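Local coordinates for uncharacterized protein (Pyrobaculum aerophilum, PDB 2ZYZ) that probably serves as the structural subunit of a splicing endonuclease and may take part in nucleic acid binding, at residues F29-S34 with V97-V102; K46-E51 with Y56-M61. All coordinates share one frame; numbering follows the deposited sequence.

Interaction 1 of 2, residues F29-S34 with V97-V102; sequences FKDLKS and VTYYYV
Leu-32 lays its CD2 methyl beside the phenol end of Tyr-99. Leu-32 CD2 is 3.7 Å from Tyr-99 CZ and 3.4 Å from Tyr-99 OH. It meets the ring obliquely. From the helix the ring is also met by Asp-31, one residue earlier. The Asp-31 side chain and the tyrosine approach from opposite directions. Tyr-99 OH donates a hydrogen bond of 2.7 Å to Asp-31 OD2, and uses the anti lone pair of that oxygen. OD2 lies at the ring edge, in the ring plane. The carboxylate is turned only 24° from that plane. The torsions bring the groups together: Asp-31 carries CG opposite its own backbone N (chi1 -170°), and the ring of Tyr-99 is set beside its backbone N (chi1 -48°).

Val-97 lies further back on the strand. Val-97 O accepts a 2.7 Å hydrogen bond from water 1. Water 1 also gives a weak bond of 3.0 Å to Asp-31 OD2. Helix and strand are thus joined both directly and through solvent. The axes of the two segments come no closer than 9.8 Å, and Tyr-99 reaches across that gap. The interface is small, at 162 Å².

Helix 23-34 is placed here against the last strand of the sheet within this chain. Further along, Tyr-100, Tyr-101 and Val-102 pair with an antiparallel strand of another protein's chain, and the sheet runs on across the subunit interface. Arg-35 forms a salt bridge with Asp-31 OD2 through its NE.

One carboxylate oxygen therefore serves a phenol and a guanidinium, and weakly a water. The arginine would be expected to stabilise the negative charge on Asp-31, and the hydrogen bond fixes the way the Tyr-99 hydroxyl points.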
loop_
_atom_site.group_PDB
_atom_site.type_symbol
_atom_site.label_atom_id
_atom_site.label_comp_id
_atom_site.label_asym_id
_atom_site.label_seq_id
_atom_site.Cartn_x
_atom_site.Cartn_y
_atom_site.Cartn_z
ATOM N N PHE C 29 9.230 -14.655 21.155
ATOM C CA PHE C 29 9.438 -14.908 22.575
ATOM C C PHE C 29 10.829 -14.443 22.980
ATOM O O PHE C 29 10.992 -13.779 23.931
ATOM C CB PHE C 29 9.236 -16.380 22.918
ATOM C CG PHE C 29 7.816 -16.823 22.876
ATOM C CD1 PHE C 29 6.831 -16.113 23.485
ATOM C CD2 PHE C 29 7.467 -17.970 22.228
ATOM C CE1 PHE C 29 5.580 -16.522 23.431
ATOM C CE2 PHE C 29 6.212 -18.365 22.203
ATOM C CZ PHE C 29 5.264 -17.639 22.791
ATOM N N LYS C 30 11.809 -14.777 22.181
ATOM C CA LYS C 30 13.166 -14.391 22.434
ATOM C C LYS C 30 13.327 -12.901 22.467
ATOM O O LYS C 30 14.017 -12.399 23.297
ATOM C CB LYS C 30 14.127 -14.934 21.394
ATOM C CG LYS C 30 14.296 -16.379 21.353
ATOM C CD LYS C 30 15.521 -16.744 20.601
ATOM C CE LYS C 30 15.847 -18.186 20.707
ATOM N NZ LYS C 30 16.589 -18.458 21.919
ATOM N N ASP C 31 12.695 -12.214 21.528
ATOM C CA ASP C 31 12.753 -10.765 21.464
ATOM C C ASP C 31 12.104 -10.090 22.642
ATOM O O ASP C 31 12.650 -9.214 23.177
ATOM C CB ASP C 31 12.194 -10.214 20.143
ATOM C CG ASP C 31 12.467 -8.737 19.956
ATOM O OD1 ASP C 31 13.590 -8.380 19.681
ATOM O OD2 ASP C 31 11.574 -7.946 20.058
ATOM N N LEU C 32 10.926 -10.532 23.033
ATOM C CA LEU C 32 10.261 -9.949 24.171
ATOM C C LEU C 32 11.048 -10.166 25.467
ATOM O O LEU C 32 11.116 -9.303 26.300
ATOM C CB LEU C 32 8.856 -10.496 24.307
ATOM C CG LEU C 32 7.849 -10.049 23.270
ATOM C CD1 LEU C 32 6.589 -10.832 23.385
ATOM C CD2 LEU C 32 7.568 -8.602 23.336
ATOM N N LYS C 33 11.582 -11.358 25.626
ATOM C CA LYS C 33 12.428 -11.646 26.759
ATOM C C LYS C 33 13.611 -10.702 26.833
ATOM O O LYS C 33 13.826 -10.104 27.827
ATOM C CB LYS C 33 12.805 -13.118 26.848
ATOM C CG LYS C 33 11.707 -13.929 27.444
ATOM C CD LYS C 33 11.952 -15.442 27.457
ATOM C CE LYS C 33 10.682 -16.223 27.163
ATOM N NZ LYS C 33 10.954 -17.512 26.511
ATOM N N SER C 34 14.332 -10.545 25.745
ATOM C CA SER C 34 15.322 -9.493 25.647
ATOM C C SER C 34 14.884 -8.099 26.019
ATOM O O SER C 34 15.675 -7.319 26.488
ATOM C CB SER C 34 16.007 -9.497 24.289
ATOM O OG SER C 34 15.188 -8.929 23.306
ATOM N N VAL C 97 11.473 -9.042 14.123
ATOM C CA VAL C 97 10.229 -8.763 14.767
ATOM C C VAL C 97 9.971 -7.266 14.948
ATOM O O VAL C 97 10.815 -6.572 15.395
ATOM C CB VAL C 97 10.104 -9.444 16.134
ATOM C CG1 VAL C 97 8.721 -9.291 16.632
ATOM C CG2 VAL C 97 10.467 -10.868 16.057
ATOM N N THR C 98 8.799 -6.820 14.564
ATOM C CA THR C 98 8.374 -5.436 14.665
ATOM C C THR C 98 7.010 -5.406 15.315
ATOM O O THR C 98 6.224 -6.210 15.002
ATOM C CB THR C 98 8.213 -4.835 13.250
ATOM O OG1 THR C 98 9.430 -4.957 12.551
ATOM C CG2 THR C 98 7.863 -3.363 13.313
ATOM N N TYR C 99 6.733 -4.481 16.222
ATOM C CA TYR C 99 5.441 -4.465 16.927
ATOM C C TYR C 99 4.571 -3.244 16.598
ATOM O O TYR C 99 5.062 -2.161 16.501
ATOM C CB TYR C 99 5.594 -4.579 18.447
ATOM C CG TYR C 99 6.526 -5.683 18.931
ATOM C CD1 TYR C 99 7.855 -5.464 19.067
ATOM C CD2 TYR C 99 6.059 -6.923 19.225
ATOM C CE1 TYR C 99 8.687 -6.442 19.518
ATOM C CE2 TYR C 99 6.864 -7.888 19.648
ATOM C CZ TYR C 99 8.185 -7.665 19.817
ATOM O OH TYR C 99 9.002 -8.668 20.237
ATOM N N TYR C 100 3.274 -3.464 16.403
ATOM C CA TYR C 100 2.317 -2.406 16.276
ATOM C C TYR C 100 1.178 -2.552 17.316
ATOM O O TYR C 100 0.629 -3.571 17.446
ATOM C CB TYR C 100 1.731 -2.374 14.853
ATOM C CG TYR C 100 2.535 -1.620 13.825
ATOM C CD1 TYR C 100 3.728 -2.101 13.337
ATOM C CD2 TYR C 100 2.097 -0.428 13.337
ATOM C CE1 TYR C 100 4.446 -1.429 12.423
ATOM C CE2 TYR C 100 2.802 0.246 12.414
ATOM C CZ TYR C 100 3.991 -0.225 11.966
ATOM O OH TYR C 100 4.665 0.487 11.036
ATOM N N TYR C 101 0.809 -1.471 17.960
ATOM C CA TYR C 101 -0.485 -1.429 18.608
ATOM C C TYR C 101 -1.633 -1.481 17.623
ATOM O O TYR C 101 -1.540 -0.942 16.580
ATOM C CB TYR C 101 -0.678 -0.165 19.455
ATOM C CG TYR C 101 0.409 0.122 20.431
ATOM C CD1 TYR C 101 1.198 1.220 20.281
ATOM C CD2 TYR C 101 0.611 -0.666 21.515
ATOM C CE1 TYR C 101 2.153 1.491 21.120
ATOM C CE2 TYR C 101 1.593 -0.383 22.398
ATOM C CZ TYR C 101 2.366 0.718 22.182
ATOM O OH TYR C 101 3.370 1.027 23.020
ATOM N N VAL C 102 -2.725 -2.100 18.026
ATOM C CA VAL C 102 -3.962 -1.982 17.312
ATOM C C VAL C 102 -5.157 -1.824 18.265
ATOM O O VAL C 102 -5.133 -2.364 19.322
ATOM C CB VAL C 102 -4.167 -3.150 16.382
ATOM C CG1 VAL C 102 -4.291 -4.381 17.126
ATOM C CG2 VAL C 102 -5.284 -2.952 15.520
HETATM O O HOH W 1 12.342 -6.472 17.600
#

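Interaction 2 of 2, residues K46-E51 with Y56-M61; sequences KIFIAE and YLFYVM
Phe-58 sets its CB over one face of the Phe-48 ring, 3.6 Å from the centroid, as a CH-pi contact. This is the tight part of the hairpin. The two rings are almost parallel, at 7°, but slid apart with centroids 5.1 Å apart, and they barely overlap. Phe-48 CG is wedged between its backbone N and carbonyl carbon (chi1 61°), which swings the ring across toward the other strand. Val-60 CG2 meets the ring edge in its plane. Ala-50 CB packs 3.8 Å from Phe-58 CE1.

Phe-48 and Phe-58 also form an antiparallel hydrogen-bonded pair: the bonds are Phe-48 N to Phe-58 O, 3.1 Å, and Phe-58 N to Phe-48 O, 2.9 Å. Ala-50 and Tyr-56 pair in the same way.

At the Lys-46 end the backbone still bonds, Val-60 N to Lys-46 O, 2.9 Å, but the side chains touch more loosely and water enters. The aliphatic chain of Lys-46 crosses Val-60 at about a right angle, with Lys-46 CG 4.0 Å from Val-60 CB. Lys-46 NZ then reaches water 2, 3.1 Å away, which also bonds to the carbonyl oxygen of Val-60.

Phe-48 and Phe-58 face helix 23-34, where both touch Leu-32. On the other face Ile-47, Leu-57 and Tyr-59 pack on helix 69-81. Strands 38-44 and 86-91 flank the hairpin in the sheet.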
loop_
_atom_site.group_PDB
_atom_site.type_symbol
_atom_site.label_atom_id
_atom_site.label_comp_id
_atom_site.label_asym_id
_atom_site.label_seq_id
_atom_site.Cartn_x
_atom_site.Cartn_y
_atom_site.Cartn_z
ATOM N N LYS C 46 -0.527 -18.504 18.505
ATOM C CA LYS C 46 -0.248 -17.158 18.064
ATOM C C LYS C 46 -0.784 -16.052 18.938
ATOM O O LYS C 46 -0.546 -14.906 18.673
ATOM C CB LYS C 46 -0.649 -16.960 16.632
ATOM C CG LYS C 46 0.387 -17.479 15.753
ATOM C CD LYS C 46 0.006 -17.435 14.349
ATOM C CE LYS C 46 -1.427 -17.866 14.079
ATOM N NZ LYS C 46 -1.674 -17.698 12.622
ATOM N N ILE C 47 -1.492 -16.428 19.985
ATOM C CA ILE C 47 -1.998 -15.486 20.963
ATOM C C ILE C 47 -1.451 -15.755 22.364
ATOM O O ILE C 47 -1.508 -16.827 22.821
ATOM C CB ILE C 47 -3.507 -15.489 20.999
ATOM C CG1 ILE C 47 -4.084 -15.241 19.615
ATOM C CG2 ILE C 47 -3.983 -14.505 21.943
ATOM C CD1 ILE C 47 -5.482 -15.363 19.525
ATOM N N PHE C 48 -0.905 -14.741 22.992
ATOM C CA PHE C 48 -0.370 -14.894 24.323
ATOM C C PHE C 48 -0.430 -13.600 25.105
ATOM O O PHE C 48 -0.630 -12.602 24.539
ATOM C CB PHE C 48 1.034 -15.452 24.350
ATOM C CG PHE C 48 2.041 -14.607 23.667
ATOM C CD1 PHE C 48 2.789 -13.704 24.360
ATOM C CD2 PHE C 48 2.267 -14.726 22.317
ATOM C CE1 PHE C 48 3.697 -12.975 23.752
ATOM C CE2 PHE C 48 3.202 -13.971 21.736
ATOM C CZ PHE C 48 3.899 -13.073 22.467
ATOM N N ILE C 49 -0.277 -13.685 26.416
ATOM C CA ILE C 49 -0.197 -12.525 27.276
ATOM C C ILE C 49 1.210 -12.415 27.779
ATOM O O ILE C 49 1.756 -13.382 28.207
ATOM C CB ILE C 49 -1.130 -12.667 28.487
ATOM C CG1 ILE C 49 -2.546 -12.865 28.014
ATOM C CG2 ILE C 49 -1.054 -11.431 29.393
ATOM C CD1 ILE C 49 -3.499 -13.226 29.016
ATOM N N ALA C 50 1.773 -11.218 27.754
ATOM C CA ALA C 50 3.068 -10.985 28.327
ATOM C C ALA C 50 3.053 -9.662 29.042
ATOM O O ALA C 50 2.219 -8.877 28.801
ATOM C CB ALA C 50 4.098 -10.998 27.333
ATOM N N GLU C 51 4.018 -9.430 29.910
ATOM C CA GLU C 51 3.986 -8.304 30.841
ATOM C C GLU C 51 5.325 -7.599 30.971
ATOM O O GLU C 51 6.314 -8.229 31.130
ATOM C CB GLU C 51 3.550 -8.757 32.210
ATOM C CG GLU C 51 3.843 -7.733 33.283
ATOM C CD GLU C 51 2.993 -7.873 34.531
ATOM O OE1 GLU C 51 2.844 -6.837 35.215
ATOM O OE2 GLU C 51 2.520 -8.986 34.854
ATOM N N TYR C 56 -0.084 -7.091 28.181
ATOM C CA TYR C 56 -0.591 -6.924 26.844
ATOM C C TYR C 56 -1.021 -8.254 26.238
ATOM O O TYR C 56 -0.501 -9.243 26.563
ATOM C CB TYR C 56 0.484 -6.343 25.941
ATOM C CG TYR C 56 1.177 -5.050 26.357
ATOM C CD1 TYR C 56 2.270 -5.091 27.151
ATOM C CD2 TYR C 56 0.790 -3.838 25.876
ATOM C CE1 TYR C 56 2.898 -4.016 27.511
ATOM C CE2 TYR C 56 1.444 -2.715 26.248
ATOM C CZ TYR C 56 2.519 -2.827 27.064
ATOM O OH TYR C 56 3.286 -1.770 27.486
ATOM N N LEU C 57 -1.947 -8.201 25.314
ATOM C CA LEU C 57 -2.288 -9.332 24.534
ATOM C C LEU C 57 -1.580 -9.263 23.208
ATOM O O LEU C 57 -1.805 -8.354 22.475
ATOM C CB LEU C 57 -3.784 -9.409 24.337
ATOM C CG LEU C 57 -4.384 -10.570 23.572
ATOM C CD1 LEU C 57 -4.195 -11.820 24.328
ATOM C CD2 LEU C 57 -5.808 -10.316 23.329
ATOM N N PHE C 58 -0.716 -10.232 22.949
ATOM C CA PHE C 58 0.061 -10.309 21.741
ATOM C C PHE C 58 -0.575 -11.249 20.728
ATOM O O PHE C 58 -1.023 -12.318 21.085
ATOM C CB PHE C 58 1.474 -10.749 22.011
ATOM C CG PHE C 58 2.310 -9.718 22.652
ATOM C CD1 PHE C 58 2.295 -9.574 23.987
ATOM C CD2 PHE C 58 3.126 -8.897 21.909
ATOM C CE1 PHE C 58 3.076 -8.616 24.572
ATOM C CE2 PHE C 58 3.880 -7.948 22.494
ATOM C CZ PHE C 58 3.855 -7.813 23.824
ATOM N N TYR C 59 -0.516 -10.844 19.464
ATOM C CA TYR C 59 -0.939 -11.681 18.360
ATOM C C TYR C 59 0.160 -11.685 17.312
ATOM O O TYR C 59 0.583 -10.659 16.863
ATOM C CB TYR C 59 -2.265 -11.195 17.789
ATOM C CG TYR C 59 -2.798 -11.993 16.645
ATOM C CD1 TYR C 59 -3.001 -13.325 16.757
ATOM C CD2 TYR C 59 -3.105 -11.403 15.459
ATOM C CE1 TYR C 59 -3.477 -14.041 15.752
ATOM C CE2 TYR C 59 -3.573 -12.133 14.426
ATOM C CZ TYR C 59 -3.754 -13.450 14.593
ATOM O OH TYR C 59 -4.205 -14.153 13.586
ATOM N N VAL C 60 0.633 -12.855 16.937
ATOM C CA VAL C 60 1.777 -12.973 16.092
ATOM C C VAL C 60 1.306 -13.077 14.645
ATOM O O VAL C 60 0.479 -13.877 14.376
ATOM C CB VAL C 60 2.609 -14.241 16.420
ATOM C CG1 VAL C 60 3.634 -14.449 15.437
ATOM C CG2 VAL C 60 3.199 -14.144 17.750
ATOM N N MET C 61 1.863 -12.263 13.762
ATOM C CA MET C 61 1.580 -12.290 12.358
ATOM C C MET C 61 2.848 -12.503 11.562
ATOM O O MET C 61 3.727 -11.715 11.613
ATOM C CB MET C 61 0.918 -10.980 11.934
ATOM C CG MET C 61 -0.376 -10.785 12.587
ATOM S SD MET C 61 -1.269 -9.326 12.112
ATOM C CE MET C 61 -1.650 -9.614 10.420
HETATM O O HOH W 2 -1.486 -14.609 12.514
#

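Interaction 2 is nested along the chain inside the loop closed by interaction 1, and their centres are 9 Å apart. Both reach the same mixed sheet. Interaction 2 joins the second and third strands, 47-51 and 55-62, and interaction 1 reaches the fifth, 97-104. Leu-32 ties the two together: its CD1 lies 3.6 Å from Phe-48 CE1, and its CD2 lies 3.8 Å from Phe-58 CZ. Phe-29 also meets Phe-48, and Tyr-99 touches Phe-58. Helix 23-34 packs on the hairpin, and Tyr-99 reaches back to it from the last strand. That strand in turn carries the sheet into the chain of another protein, in keeping with a structural subunit.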